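Ribosomal RNA small subunit methyltransferase Nep1 (Archaeoglobus fulgidus, PDB 3O7B) probably methylates N1 of a specific pseudouridine in 16S rRNA during ribosome biogenesis, as a homodimeric SPOUT enzyme using S-adenosyl-L-methionine. Local coordinates at residues V109-L112 against N113-I117. Residues are numbered along the deposited sequence; the frame is centred on the assembly and turned at random.
Sequences VHTL and NGEII
V109 and I117 form an antiparallel hydrogen-bonded pair, V109 N to I117 O and I117 N to V109 O each 2.8 Å, and the hairpin closes through a type I turn from T111 to G114 with a G1 beta bulge, where G114 N reaches T111 O at 2.9 Å. G114, at phi 87°, takes the first bulge position, and T111 N to E115 O, 2.9 Å, spans the bulge before the strand resumes at I116.

The T111 hydroxyl ties the turn together. With chi1 at 73°, OG1 sits between the backbone N and carbonyl carbon and faces the loop, donating to the anti lone pair of E115 OE1 (2.7 Å). The same oxygen accepts longer bonds, less straight than the backbone pairs, from E115 N (3.2 Å, 142° at the hydrogen) and N113 N (3.3 Å, 138°), so three bonds grip it. On the face bearing H110 and I116, I116 CD1 lies in the imidazole plane at its edge, 3.8 Å from H110 ND1, a buried nitrogen without a polar partner.

H110 and L112 bond through their backbones to strand 28-35, and I116 to K156 beside strand 150-156, placing the hairpin inside the mixed sheet; E115 and I117 pack against helix 129-142.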
loop_
_atom_site.group_PDB
_atom_site.type_symbol
_atom_site.label_atom_id
_atom_site.label_comp_id
_atom_site.label_asym_id
_atom_site.label_seq_id
_atom_site.Cartn_x
_atom_site.Cartn_y
_atom_site.Cartn_z
ATOM N N VAL A 109 -9.577 10.156 -9.356
ATOM C CA VAL A 109 -8.946 10.797 -8.223
ATOM C C VAL A 109 -9.342 12.273 -8.272
ATOM O O VAL A 109 -9.129 12.943 -9.285
ATOM C CB VAL A 109 -7.404 10.649 -8.263
ATOM C CG1 VAL A 109 -6.752 11.438 -7.118
ATOM C CG2 VAL A 109 -7.005 9.182 -8.185
ATOM N N HIS A 110 -9.971 12.754 -7.199
ATOM C CA HIS A 110 -10.271 14.161 -7.020
ATOM C C HIS A 110 -9.217 14.695 -6.071
ATOM O O HIS A 110 -9.006 14.114 -4.994
ATOM C CB HIS A 110 -11.697 14.253 -6.451
ATOM C CG HIS A 110 -12.007 15.508 -5.702
ATOM N ND1 HIS A 110 -12.474 16.667 -6.296
ATOM C CD2 HIS A 110 -11.981 15.741 -4.369
ATOM C CE1 HIS A 110 -12.702 17.565 -5.348
ATOM N NE2 HIS A 110 -12.410 17.030 -4.174
ATOM N N THR A 111 -8.517 15.746 -6.459
ATOM C CA THR A 111 -7.444 16.264 -5.615
ATOM C C THR A 111 -7.954 17.338 -4.646
ATOM O O THR A 111 -9.078 17.857 -4.805
ATOM C CB THR A 111 -6.284 16.849 -6.425
ATOM O OG1 THR A 111 -6.713 18.099 -6.987
ATOM C CG2 THR A 111 -5.855 15.910 -7.537
ATOM N N LEU A 112 -7.114 17.676 -3.667
ATOM C CA LEU A 112 -7.410 18.742 -2.699
ATOM C C LEU A 112 -7.729 20.060 -3.359
ATOM O O LEU A 112 -8.407 20.893 -2.751
ATOM C CB LEU A 112 -6.213 18.983 -1.791
ATOM C CG LEU A 112 -5.997 17.997 -0.669
ATOM C CD1 LEU A 112 -4.621 18.241 -0.068
ATOM C CD2 LEU A 112 -7.093 18.163 0.376
ATOM N N ASN A 113 -7.200 20.264 -4.560
ATOM C CA ASN A 113 -7.404 21.512 -5.302
ATOM C C ASN A 113 -8.560 21.437 -6.294
ATOM O O ASN A 113 -8.774 22.372 -7.081
ATOM C CB ASN A 113 -6.095 21.947 -5.969
ATOM C CG ASN A 113 -5.014 22.282 -4.949
ATOM O OD1 ASN A 113 -3.863 21.841 -5.069
ATOM N ND2 ASN A 113 -5.386 23.046 -3.919
ATOM N N GLY A 114 -9.301 20.333 -6.256
ATOM C CA GLY A 114 -10.513 20.156 -7.056
ATOM C C GLY A 114 -10.334 19.605 -8.459
ATOM O O GLY A 114 -11.304 19.516 -9.232
ATOM N N GLU A 115 -9.105 19.215 -8.800
ATOM C CA GLU A 115 -8.843 18.640 -10.117
ATOM C C GLU A 115 -9.362 17.206 -10.165
ATOM O O GLU A 115 -9.410 16.530 -9.128
ATOM C CB GLU A 115 -7.352 18.648 -10.428
ATOM C CG GLU A 115 -6.744 20.024 -10.429
ATOM C CD GLU A 115 -5.349 20.026 -9.865
ATOM O OE1 GLU A 115 -5.141 19.470 -8.751
ATOM O OE2 GLU A 115 -4.454 20.592 -10.525
ATOM N N ILE A 116 -9.747 16.752 -11.350
ATOM C CA ILE A 116 -10.282 15.427 -11.568
ATOM C C ILE A 116 -9.312 14.662 -12.475
ATOM O O ILE A 116 -9.029 15.103 -13.593
ATOM C CB ILE A 116 -11.704 15.485 -12.209
ATOM C CG1 ILE A 116 -12.722 16.169 -11.266
ATOM C CG2 ILE A 116 -12.183 14.109 -12.587
ATOM C CD1 ILE A 116 -12.873 15.493 -9.906
ATOM N N ILE A 117 -8.802 13.536 -11.981
ATOM C CA ILE A 117 -7.937 12.656 -12.755
ATOM C C ILE A 117 -8.658 11.346 -13.002
ATOM O O ILE A 117 -9.177 10.707 -12.073
ATOM C CB ILE A 117 -6.619 12.394 -11.988
ATOM C CG1 ILE A 117 -5.861 13.690 -11.728
ATOM C CG2 ILE A 117 -5.768 11.336 -12.713
ATOM C CD1 ILE A 117 -4.829 13.601 -10.599
#